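Local coordinates for protein enolase-phosphatase E1 (Saccharomyces cerevisiae, PDB 2G80) that probably catalyses the magnesium-dependent enolisation and subsequent dephosphorylation of 2,3-diketo-5-methylthiopentyl-1-phosphate to an acireductone in methionine salvage, at residues A[138-142]-A[199-203]; A[52-56]-A[108-113]; A[217-221]-A[242-246]. All blocks are in the same frame, centred on the assembly; numbering follows the deposited sequence.

Interaction 1: A[138-142]-A[199-203]; sequences KRVFI and DIGAK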
ATOM      1  N   LYS A 138     -13.649  15.019   0.989  1.00 35.41           N
ATOM      2  CA  LYS A 138     -14.883  14.261   0.841  1.00 36.78           C
ATOM      3  C   LYS A 138     -14.814  12.966   0.067  1.00 36.71           C
ATOM      4  O   LYS A 138     -15.521  12.030   0.405  1.00 35.77           O
ATOM      5  CB  LYS A 138     -15.991  15.192   0.352  1.00 38.62           C
ATOM      6  CG  LYS A 138     -16.427  16.006   1.573  1.00 41.74           C
ATOM      7  CD  LYS A 138     -17.179  17.170   1.284  1.00 43.67           C
ATOM      8  CE  LYS A 138     -17.329  17.978   2.539  1.00 43.12           C
ATOM      9  NZ  LYS A 138     -17.870  17.285   3.722  1.00 38.91           N
ATOM     10  N   ARG A 139     -13.967  12.897  -0.950  1.00 36.20           N
ATOM     11  CA  ARG A 139     -13.843  11.684  -1.746  1.00 37.22           C
ATOM     12  C   ARG A 139     -12.378  11.324  -1.929  1.00 34.81           C
ATOM     13  O   ARG A 139     -11.637  12.017  -2.617  1.00 33.34           O
ATOM     14  CB  ARG A 139     -14.621  11.784  -3.055  1.00 35.71           C
ATOM     15  CG  ARG A 139     -16.138  11.982  -2.852  1.00 38.61           C
ATOM     16  CD  ARG A 139     -16.954  11.000  -3.685  1.00 53.91           C
ATOM     17  NE  ARG A 139     -16.528  11.039  -5.079  1.00 60.78           N
ATOM     18  CZ  ARG A 139     -16.660  10.068  -5.980  1.00 54.46           C
ATOM     19  NH1 ARG A 139     -17.217   8.881  -5.690  1.00 56.07           N
ATOM     20  NH2 ARG A 139     -16.192  10.293  -7.203  1.00 55.64           N
ATOM     21  N   VAL A 140     -11.977  10.254  -1.251  1.00 36.01           N
ATOM     22  CA  VAL A 140     -10.597   9.768  -1.237  1.00 35.61           C
ATOM     23  C   VAL A 140     -10.559   8.277  -1.561  1.00 33.62           C
ATOM     24  O   VAL A 140     -11.134   7.490  -0.831  1.00 35.48           O
ATOM     25  CB  VAL A 140      -9.939   9.981   0.142  1.00 37.89           C
ATOM     26  CG1 VAL A 140      -8.509   9.328   0.205  1.00 37.06           C
ATOM     27  CG2 VAL A 140      -9.888  11.482   0.473  1.00 41.50           C
ATOM     28  N   PHE A 141      -9.818   7.938  -2.618  1.00 32.12           N
ATOM     29  CA  PHE A 141      -9.569   6.593  -3.087  1.00 32.52           C
ATOM     30  C   PHE A 141      -8.068   6.303  -3.085  1.00 30.98           C
ATOM     31  O   PHE A 141      -7.248   7.185  -3.349  1.00 30.33           O
ATOM     32  CB  PHE A 141     -10.144   6.403  -4.500  1.00 32.61           C
ATOM     33  CG  PHE A 141     -11.634   6.524  -4.553  1.00 30.75           C
ATOM     34  CD1 PHE A 141     -12.426   5.401  -4.481  1.00 33.82           C
ATOM     35  CD2 PHE A 141     -12.245   7.775  -4.608  1.00 38.55           C
ATOM     36  CE1 PHE A 141     -13.797   5.493  -4.514  1.00 39.59           C
ATOM     37  CE2 PHE A 141     -13.635   7.894  -4.642  1.00 37.21           C
ATOM     38  CZ  PHE A 141     -14.414   6.761  -4.597  1.00 39.66           C
ATOM     39  N   ILE A 142      -7.723   5.061  -2.777  1.00 32.60           N
ATOM     40  CA  ILE A 142      -6.331   4.600  -2.736  1.00 32.84           C
ATOM     41  C   ILE A 142      -6.076   3.708  -3.960  1.00 33.82           C
ATOM     42  O   ILE A 142      -6.978   2.975  -4.374  1.00 31.18           O
ATOM     43  CB  ILE A 142      -6.043   3.822  -1.417  1.00 33.27           C
ATOM     44  CG1 ILE A 142      -6.471   4.630  -0.171  1.00 36.89           C
ATOM     45  CG2 ILE A 142      -4.559   3.459  -1.291  1.00 34.33           C
ATOM     46  CD1 ILE A 142      -5.740   5.943   0.067  1.00 27.73           C
ATOM     47  N   ASP A 199     -15.072   3.342 -12.243  1.00 39.59           N
ATOM     48  CA  ASP A 199     -15.483   2.900 -10.886  1.00 41.78           C
ATOM     49  C   ASP A 199     -15.695   4.067  -9.914  1.00 42.03           C
ATOM     50  O   ASP A 199     -16.534   3.972  -9.040  1.00 41.61           O
ATOM     51  CB  ASP A 199     -14.483   1.882 -10.295  1.00 40.72           C
ATOM     52  CG  ASP A 199     -14.394   0.580 -11.129  1.00 48.02           C
ATOM     53  OD1 ASP A 199     -15.404   0.193 -11.758  1.00 40.74           O
ATOM     54  OD2 ASP A 199     -13.322  -0.076 -11.125  1.00 52.35           O
ATOM     55  N   ILE A 200     -14.921   5.135 -10.059  1.00 42.55           N
ATOM     56  CA  ILE A 200     -15.080   6.364  -9.257  1.00 45.47           C
ATOM     57  C   ILE A 200     -16.378   7.117  -9.672  1.00 46.38           C
ATOM     58  O   ILE A 200     -17.112   7.593  -8.814  1.00 46.59           O
ATOM     59  CB  ILE A 200     -13.769   7.263  -9.335  1.00 44.62           C
ATOM     60  CG1 ILE A 200     -12.717   6.722  -8.360  1.00 45.04           C
ATOM     61  CG2 ILE A 200     -14.001   8.724  -8.992  1.00 52.26           C
ATOM     62  CD1 ILE A 200     -11.402   7.546  -8.354  1.00 49.21           C
ATOM     63  N   GLY A 201     -16.664   7.197 -10.971  1.00 47.43           N
ATOM     64  CA  GLY A 201     -17.795   7.967 -11.464  1.00 48.69           C
ATOM     65  C   GLY A 201     -17.458   9.424 -11.196  1.00 49.55           C
ATOM     66  O   GLY A 201     -18.031  10.064 -10.293  1.00 53.68           O
ATOM     67  N   ALA A 202     -16.428   9.897 -11.879  1.00 47.17           N
ATOM     68  CA  ALA A 202     -16.005  11.297 -11.781  1.00 46.22           C
ATOM     69  C   ALA A 202     -15.375  11.699 -13.092  1.00 45.54           C
ATOM     70  O   ALA A 202     -14.760  10.866 -13.763  1.00 47.36           O
ATOM     71  CB  ALA A 202     -15.033  11.500 -10.635  1.00 45.01           C
ATOM     72  N   LYS A 203     -15.566  12.958 -13.475  1.00 45.74           N
ATOM     73  CA  LYS A 203     -14.949  13.505 -14.684  1.00 45.19           C
ATOM     74  C   LYS A 203     -13.464  13.568 -14.363  1.00 41.23           C
ATOM     75  O   LYS A 203     -13.119  13.965 -13.256  1.00 38.03           O
ATOM     76  CB  LYS A 203     -15.452  14.928 -14.997  1.00 45.17           C
ATOM     77  CG  LYS A 203     -16.920  15.024 -15.368  1.00 48.68           C
TER
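In the alpha/beta core of this HAD-like hydrolase, Phe141 of the inner strand 140-143 meets Ile200, the last residue of helix 190-200, which packs on one side of the parallel sheet. Ile200 CG1 sits almost on the ring normal, 3.8 Å from the centroid of the Phe141 ring, in a CH-pi contact. Its extended end carries Ile200 CD1 to 3.8 Å from Phe141 CD2. Beside this apolar contact Arg139 reaches out to the helix end: its NH2 donates to Ile200 O at 3.3 Å (N-H...O angle 154°), and NH1 adds a weak bond to the same oxygen. The acceptor lies in the guanidinium plane, although the donor stands well above the carbonyl plane. Bends at chi2 and chi3 fold the arginine back until Phe141 CE2 lies 3.8 Å above the Arg139 guanidinium plane, toward its rim. Arg139 NH2 also bonds Thr33 OG1 of the adjacent strand 33-36. Replacing Phe141 by an alanine would probably open a gap beside Ile200 and deprive the guanidinium of the ring edge beside its face. Gly201, with positive phi, turns the chain out of the helix beside Arg139. Such packing of a helix C-terminus on a parallel sheet belongs to the three-layered Rossmann-like core of the HAD superfamily.

Interaction 2: A[52-56]-A[108-113]; sequences LFPYF and LQGYVW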
ATOM      1  N   LEU A  52       7.982  -4.249   7.567  1.00 40.38           N
ATOM      2  CA  LEU A  52       7.063  -5.352   7.154  1.00 42.77           C
ATOM      3  C   LEU A  52       7.740  -6.650   6.734  1.00 43.61           C
ATOM      4  O   LEU A  52       7.430  -7.714   7.258  1.00 45.37           O
ATOM      5  CB  LEU A  52       6.098  -4.918   6.051  1.00 43.46           C
ATOM      6  CG  LEU A  52       4.972  -3.957   6.402  1.00 40.05           C
ATOM      7  CD1 LEU A  52       4.151  -3.676   5.165  1.00 34.86           C
ATOM      8  CD2 LEU A  52       4.101  -4.498   7.498  1.00 38.82           C
ATOM      9  N   PHE A  53       8.676  -6.552   5.812  1.00 45.00           N
ATOM     10  CA  PHE A  53       9.404  -7.734   5.325  1.00 44.62           C
ATOM     11  C   PHE A  53      10.166  -8.463   6.439  1.00 44.57           C
ATOM     12  O   PHE A  53       9.967  -9.696   6.589  1.00 45.90           O
ATOM     13  CB  PHE A  53      10.248  -7.369   4.083  1.00 48.33           C
ATOM     14  CG  PHE A  53       9.468  -7.273   2.780  1.00 46.42           C
ATOM     15  CD1 PHE A  53       8.058  -7.235   2.718  1.00 52.55           C
ATOM     16  CD2 PHE A  53      10.180  -7.154   1.586  1.00 55.15           C
ATOM     17  CE1 PHE A  53       7.383  -7.150   1.477  1.00 53.38           C
ATOM     18  CE2 PHE A  53       9.521  -7.051   0.351  1.00 58.05           C
ATOM     19  CZ  PHE A  53       8.106  -7.043   0.304  1.00 55.95           C
ATOM     20  N   PRO A  54      11.001  -7.739   7.240  1.00 43.72           N
ATOM     21  CA  PRO A  54      11.690  -8.360   8.408  1.00 42.42           C
ATOM     22  C   PRO A  54      10.757  -8.958   9.446  1.00 39.21           C
ATOM     23  O   PRO A  54      11.035 -10.022   9.974  1.00 38.14           O
ATOM     24  CB  PRO A  54      12.492  -7.196   9.004  1.00 44.21           C
ATOM     25  CG  PRO A  54      12.703  -6.301   7.865  1.00 43.77           C
ATOM     26  CD  PRO A  54      11.452  -6.343   7.070  1.00 44.88           C
ATOM     27  N   TYR A  55       9.652  -8.272   9.733  1.00 38.89           N
ATOM     28  CA  TYR A  55       8.632  -8.790  10.639  1.00 35.17           C
ATOM     29  C   TYR A  55       8.138 -10.172  10.133  1.00 34.19           C
ATOM     30  O   TYR A  55       8.065 -11.154  10.903  1.00 35.01           O
ATOM     31  CB  TYR A  55       7.448  -7.776  10.835  1.00 32.12           C
ATOM     32  CG  TYR A  55       6.414  -8.322  11.752  1.00 34.40           C
ATOM     33  CD1 TYR A  55       6.529  -8.165  13.138  1.00 32.04           C
ATOM     34  CD2 TYR A  55       5.369  -9.138  11.256  1.00 33.22           C
ATOM     35  CE1 TYR A  55       5.563  -8.761  14.029  1.00 32.03           C
ATOM     36  CE2 TYR A  55       4.430  -9.732  12.123  1.00 29.88           C
ATOM     37  CZ  TYR A  55       4.525  -9.537  13.503  1.00 32.84           C
ATOM     38  OH  TYR A  55       3.597 -10.132  14.365  1.00 35.40           O
ATOM     39  N   PHE A  56       7.783 -10.220   8.857  1.00 34.68           N
ATOM     40  CA  PHE A  56       7.312 -11.452   8.217  1.00 35.90           C
ATOM     41  C   PHE A  56       8.377 -12.567   8.164  1.00 38.04           C
ATOM     42  O   PHE A  56       8.078 -13.719   8.539  1.00 38.00           O
ATOM     43  CB  PHE A  56       6.758 -11.142   6.816  1.00 35.40           C
ATOM     44  CG  PHE A  56       6.440 -12.352   6.015  1.00 37.70           C
ATOM     45  CD1 PHE A  56       5.274 -13.063   6.269  1.00 35.36           C
ATOM     46  CD2 PHE A  56       7.317 -12.808   5.014  1.00 36.19           C
ATOM     47  CE1 PHE A  56       4.967 -14.193   5.536  1.00 41.54           C
ATOM     48  CE2 PHE A  56       7.022 -13.948   4.276  1.00 38.45           C
ATOM     49  CZ  PHE A  56       5.832 -14.648   4.543  1.00 36.30           C
ATOM     50  N   LEU A 108       0.030 -15.378   2.700  1.00 32.32           N
ATOM     51  CA  LEU A 108       0.764 -15.735   3.916  1.00 33.40           C
ATOM     52  C   LEU A 108       1.200 -14.472   4.677  1.00 33.29           C
ATOM     53  O   LEU A 108       1.069 -14.435   5.907  1.00 31.09           O
ATOM     54  CB  LEU A 108       1.952 -16.626   3.609  1.00 32.78           C
ATOM     55  CG  LEU A 108       2.686 -17.217   4.804  1.00 33.25           C
ATOM     56  CD1 LEU A 108       1.748 -18.106   5.636  1.00 39.42           C
ATOM     57  CD2 LEU A 108       3.907 -17.964   4.299  1.00 32.44           C
ATOM     58  N   GLN A 109       1.698 -13.485   3.922  1.00 31.73           N
ATOM     59  CA  GLN A 109       2.031 -12.147   4.431  1.00 35.14           C
ATOM     60  C   GLN A 109       0.851 -11.442   5.088  1.00 36.15           C
ATOM     61  O   GLN A 109       1.011 -10.860   6.140  1.00 35.52           O
ATOM     62  CB  GLN A 109       2.576 -11.265   3.309  1.00 34.86           C
ATOM     63  CG  GLN A 109       3.978 -11.666   2.953  1.00 36.88           C
ATOM     64  CD  GLN A 109       4.581 -10.917   1.797  1.00 40.53           C
ATOM     65  OE1 GLN A 109       3.884 -10.415   0.913  1.00 38.90           O
ATOM     66  NE2 GLN A 109       5.915 -10.876   1.781  1.00 38.25           N
ATOM     67  N   GLY A 110      -0.317 -11.509   4.445  1.00 38.72           N
ATOM     68  CA  GLY A 110      -1.549 -10.954   4.954  1.00 37.99           C
ATOM     69  C   GLY A 110      -1.899 -11.535   6.307  1.00 41.17           C
ATOM     70  O   GLY A 110      -2.203 -10.789   7.236  1.00 41.18           O
ATOM     71  N   TYR A 111      -1.845 -12.867   6.405  1.00 38.77           N
ATOM     72  CA  TYR A 111      -2.138 -13.584   7.632  1.00 38.00           C
ATOM     73  C   TYR A 111      -1.195 -13.158   8.787  1.00 36.43           C
ATOM     74  O   TYR A 111      -1.644 -12.869   9.891  1.00 35.63           O
ATOM     75  CB  TYR A 111      -2.015 -15.098   7.371  1.00 39.71           C
ATOM     76  CG  TYR A 111      -2.240 -15.956   8.575  1.00 38.82           C
ATOM     77  CD1 TYR A 111      -3.538 -16.405   8.909  1.00 39.78           C
ATOM     78  CD2 TYR A 111      -1.175 -16.322   9.393  1.00 37.62           C
ATOM     79  CE1 TYR A 111      -3.756 -17.184  10.034  1.00 41.14           C
ATOM     80  CE2 TYR A 111      -1.386 -17.113  10.542  1.00 44.51           C
ATOM     81  CZ  TYR A 111      -2.679 -17.539  10.849  1.00 37.93           C
ATOM     82  OH  TYR A 111      -2.893 -18.329  11.952  1.00 42.35           O
ATOM     83  N   VAL A 112       0.102 -13.147   8.512  1.00 33.25           N
ATOM     84  CA  VAL A 112       1.130 -12.781   9.517  1.00 35.85           C
ATOM     85  C   VAL A 112       1.019 -11.284   9.926  1.00 33.70           C
ATOM     86  O   VAL A 112       1.076 -10.952  11.124  1.00 34.80           O
ATOM     87  CB  VAL A 112       2.560 -13.143   9.003  1.00 34.69           C
ATOM     88  CG1 VAL A 112       3.660 -12.654   9.939  1.00 42.60           C
ATOM     89  CG2 VAL A 112       2.690 -14.660   8.816  1.00 40.53           C
ATOM     90  N   TRP A 113       0.861 -10.416   8.933  1.00 32.35           N
ATOM     91  CA  TRP A 113       0.720  -8.980   9.157  1.00 34.12           C
ATOM     92  C   TRP A 113      -0.553  -8.664   9.901  1.00 34.75           C
ATOM     93  O   TRP A 113      -0.506  -7.863  10.830  1.00 35.75           O
ATOM     94  CB  TRP A 113       0.829  -8.149   7.869  1.00 34.17           C
ATOM     95  CG  TRP A 113       2.160  -8.183   7.215  1.00 36.57           C
ATOM     96  CD1 TRP A 113       3.375  -8.360   7.827  1.00 38.10           C
ATOM     97  CD2 TRP A 113       2.450  -7.949   5.823  1.00 33.49           C
ATOM     98  NE1 TRP A 113       4.381  -8.280   6.916  1.00 33.95           N
ATOM     99  CE2 TRP A 113       3.854  -8.016   5.676  1.00 30.56           C
ATOM    100  CE3 TRP A 113       1.669  -7.647   4.708  1.00 36.55           C
ATOM    101  CZ2 TRP A 113       4.497  -7.845   4.434  1.00 38.88           C
ATOM    102  CZ3 TRP A 113       2.307  -7.456   3.462  1.00 38.90           C
ATOM    103  CH2 TRP A 113       3.711  -7.562   3.342  1.00 38.22           C
TER
HETATM  104  O   HOH W   1       2.162 -12.104  13.147  1.00 39.69           O
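Trp113 and Phe56 are turned into each other's helices by different first torsions: Trp113 CG lies opposite its carbonyl carbon (chi1 -66°), whereas Phe56 CG is anti to the backbone N (chi1 172°). The indole thereby enters a hole formed by Leu52, Phe53, Tyr55 and Phe56, and Phe56 in turn is a knob among Leu108, Gln109, Val112 and Trp113. Trp113 NE1 donates to Leu52 O at 3.1 Å. That oxygen also accepts the helical bond from Phe56 N, and the two donors reach it from opposite faces of its carbonyl plane. Leu52 CD2 lies over the five-membered ring of Trp113, 3.8 Å from its centroid, while Phe53 CD1 meets the indole edge at Trp113 CZ2, 4.0 Å away. Gln109 CG is centred over one face of the Phe56 ring, 3.7 Å from the centroid; at the ring's edge Phe56 CZ touches Leu108 CD2 at 3.8 Å. One water joins Tyr55 OH (2.7 Å) to Val112 O (2.6 Å), donating to the carbonyl. Ile92 and Val96 of helix 85-97 also pack on Phe56. The two helical segments cross nearly at right angles, 86°, and this interlocked, largely apolar packing is consistent with a helical C1 cap, which many HAD phosphatases insert between the first two strands of the core.

Interaction 3: A[217-221]-A[242-246]; sequences LDAAA and QKYQV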
ATOM      1  N   LEU A 217       2.026   9.131 -12.826  1.00 34.78           N
ATOM      2  CA  LEU A 217       1.400  10.417 -13.114  1.00 34.34           C
ATOM      3  C   LEU A 217       1.236  10.626 -14.612  1.00 34.28           C
ATOM      4  O   LEU A 217       0.191  11.117 -15.034  1.00 37.04           O
ATOM      5  CB  LEU A 217       2.191  11.570 -12.479  1.00 36.05           C
ATOM      6  CG  LEU A 217       2.332  11.656 -10.940  1.00 33.71           C
ATOM      7  CD1 LEU A 217       3.174  12.854 -10.621  1.00 31.54           C
ATOM      8  CD2 LEU A 217       0.986  11.753 -10.137  1.00 27.95           C
ATOM      9  N   ASP A 218       2.244  10.234 -15.403  1.00 33.35           N
ATOM     10  CA  ASP A 218       2.188  10.285 -16.876  1.00 34.34           C
ATOM     11  C   ASP A 218       1.037   9.429 -17.430  1.00 34.90           C
ATOM     12  O   ASP A 218       0.366   9.839 -18.363  1.00 34.72           O
ATOM     13  CB  ASP A 218       3.472   9.733 -17.520  1.00 35.92           C
ATOM     14  CG  ASP A 218       4.692  10.625 -17.353  1.00 40.89           C
ATOM     15  OD1 ASP A 218       4.598  11.776 -16.913  1.00 47.54           O
ATOM     16  OD2 ASP A 218       5.791  10.140 -17.676  1.00 55.61           O
ATOM     17  N   ALA A 219       0.874   8.219 -16.894  1.00 35.31           N
ATOM     18  CA  ALA A 219      -0.197   7.306 -17.318  1.00 36.89           C
ATOM     19  C   ALA A 219      -1.575   7.928 -17.035  1.00 34.77           C
ATOM     20  O   ALA A 219      -2.440   7.943 -17.904  1.00 34.92           O
ATOM     21  CB  ALA A 219      -0.051   5.962 -16.631  1.00 38.66           C
ATOM     22  N   ALA A 220      -1.722   8.485 -15.836  1.00 33.66           N
ATOM     23  CA  ALA A 220      -2.939   9.170 -15.377  1.00 32.20           C
ATOM     24  C   ALA A 220      -3.290  10.362 -16.258  1.00 32.43           C
ATOM     25  O   ALA A 220      -4.446  10.507 -16.674  1.00 31.51           O
ATOM     26  CB  ALA A 220      -2.788   9.620 -13.918  1.00 30.83           C
ATOM     27  N   ALA A 221      -2.272  11.179 -16.577  1.00 30.83           N
ATOM     28  CA  ALA A 221      -2.436  12.352 -17.423  1.00 31.59           C
ATOM     29  C   ALA A 221      -2.934  12.035 -18.850  1.00 33.09           C
ATOM     30  O   ALA A 221      -3.512  12.916 -19.492  1.00 32.41           O
ATOM     31  CB  ALA A 221      -1.141  13.185 -17.456  1.00 32.64           C
ATOM     32  N   GLN A 242      11.940  19.116 -14.401  1.00 60.77           N
ATOM     33  CA  GLN A 242      10.777  18.195 -14.435  1.00 56.08           C
ATOM     34  C   GLN A 242       9.412  18.938 -14.445  1.00 54.27           C
ATOM     35  O   GLN A 242       9.213  19.945 -13.757  1.00 53.40           O
ATOM     36  CB  GLN A 242      10.892  17.109 -13.353  1.00 55.06           C
ATOM     37  CG  GLN A 242      10.636  17.538 -11.902  1.00 54.28           C
ATOM     38  CD  GLN A 242       9.161  17.600 -11.513  1.00 51.77           C
ATOM     39  OE1 GLN A 242       8.358  16.774 -11.941  1.00 58.75           O
ATOM     40  NE2 GLN A 242       8.805  18.576 -10.691  1.00 48.70           N
ATOM     41  N   LYS A 243       8.481  18.394 -15.226  1.00 53.51           N
ATOM     42  CA  LYS A 243       7.180  19.027 -15.515  1.00 53.84           C
ATOM     43  C   LYS A 243       6.100  19.097 -14.429  1.00 52.88           C
ATOM     44  O   LYS A 243       5.222  19.963 -14.504  1.00 54.29           O
ATOM     45  CB  LYS A 243       6.565  18.387 -16.779  1.00 55.01           C
ATOM     46  CG  LYS A 243       6.143  16.902 -16.669  1.00 52.81           C
ATOM     47  CD  LYS A 243       5.770  16.382 -18.037  1.00 53.96           C
ATOM     48  CE  LYS A 243       5.132  15.025 -17.986  1.00 61.58           C
ATOM     49  NZ  LYS A 243       6.050  14.004 -17.410  1.00 70.96           N
ATOM     50  N   TYR A 244       6.183  18.242 -13.412  1.00 50.18           N
ATOM     51  CA  TYR A 244       5.130  18.165 -12.384  1.00 48.20           C
ATOM     52  C   TYR A 244       5.230  19.133 -11.230  1.00 47.48           C
ATOM     53  O   TYR A 244       6.330  19.517 -10.829  1.00 47.96           O
ATOM     54  CB  TYR A 244       5.029  16.744 -11.845  1.00 47.26           C
ATOM     55  CG  TYR A 244       4.577  15.779 -12.893  1.00 44.75           C
ATOM     56  CD1 TYR A 244       3.284  15.881 -13.403  1.00 48.94           C
ATOM     57  CD2 TYR A 244       5.420  14.771 -13.393  1.00 44.02           C
ATOM     58  CE1 TYR A 244       2.818  15.020 -14.390  1.00 55.76           C
ATOM     59  CE2 TYR A 244       4.948  13.858 -14.378  1.00 49.38           C
ATOM     60  CZ  TYR A 244       3.625  14.005 -14.859  1.00 55.94           C
ATOM     61  OH  TYR A 244       3.051  13.220 -15.826  1.00 50.01           O
ATOM     62  N   GLN A 245       4.064  19.543 -10.717  1.00 45.99           N
ATOM     63  CA  GLN A 245       4.028  20.345  -9.512  1.00 47.95           C
ATOM     64  C   GLN A 245       4.406  19.398  -8.363  1.00 45.91           C
ATOM     65  O   GLN A 245       3.901  18.270  -8.298  1.00 46.39           O
ATOM     66  CB  GLN A 245       2.673  21.007  -9.263  1.00 49.12           C
ATOM     67  CG  GLN A 245       2.706  21.834  -7.950  1.00 56.81           C
ATOM     68  CD  GLN A 245       1.795  23.047  -7.910  1.00 67.04           C
ATOM     69  OE1 GLN A 245       0.896  23.224  -8.746  1.00 68.11           O
ATOM     70  NE2 GLN A 245       2.038  23.910  -6.916  1.00 65.01           N
ATOM     71  N   VAL A 246       5.317  19.848  -7.503  1.00 45.71           N
ATOM     72  CA  VAL A 246       5.829  19.049  -6.373  1.00 45.66           C
ATOM     73  C   VAL A 246       5.120  19.426  -5.080  1.00 44.39           C
ATOM     74  O   VAL A 246       4.996  20.611  -4.783  1.00 44.85           O
ATOM     75  CB  VAL A 246       7.356  19.238  -6.185  1.00 46.99           C
ATOM     76  CG1 VAL A 246       7.886  18.417  -4.985  1.00 47.79           C
ATOM     77  CG2 VAL A 246       8.112  18.850  -7.486  1.00 48.86           C
TER
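Polar bonds converge on a single oxygen, Asp218 OD1, where the loop leading to strand 246-247 meets helix 214-221. Lys243 NZ forms a salt bridge with Asp218 OD1 at 2.7 Å, approaching on the syn side and 23° out of the carboxylate plane. Tyr244 OH donates to the same atom; its modelled distance to Asp218 OD1, 2.4 Å, is very short, and the exact length deserves caution. The carboxylate oxygen lies near the plane of the Tyr244 ring, at its hydroxyl end. Lys243 gets there by starting with CG between its backbone N and carbonyl carbon (chi1 67°), running extended along the tyrosine and bending only at its end.

Apolar contacts hold the ring of Tyr244 from both sides. Leu217 CD1 is centred over one face, 4.0 Å from the ring centroid and 10° off its normal, in a CH-pi contact, and Leu217 CB touches Tyr244 CZ at 3.7 Å. The opposite face rests on the aliphatic part of Lys243, whose CG lies 3.9 Å above the Tyr244 ring plane. Thr227 and Leu229 of strand 226-230 add to the surroundings of the tyrosine.

Bonds within the loop brace it: the Gln242 amide folds back to the Tyr244 backbone, with NE2 donating to Tyr244 O at 2.7 Å and OE1 accepting from Tyr244 N at 3.0 Å.

Taken together, the salt bridge from Lys243 would probably stabilise Asp218 in its ionised form, with the phenol hydroxyl a neighbour at uncertain distance, and the Tyr244 ring, held between Leu217 CD1 and Lys243 CG on its two faces, is likely to have little freedom to turn.

In the fold
Interaction 2 is the buried contact of the three and joins two helices, 46-65 and 103-118, lying on the other side of the chain's centre from interactions 1 and 3. Those two belong to the alpha/beta part, where each brings a helix flanking the parallel sheet together with a different piece: a strand in interaction 1, a loop leading to the edge strand 246-247 in interaction 3. No segment is shared, and no two of the contacts touch. Chemistry follows place: aromatic interlocking with one indole bond inside the helical region, an aromatic-aliphatic layer edged by an arginine in the partly buried interaction 1, and a salt bridge beside a sandwiched tyrosine at the surface in interaction 3.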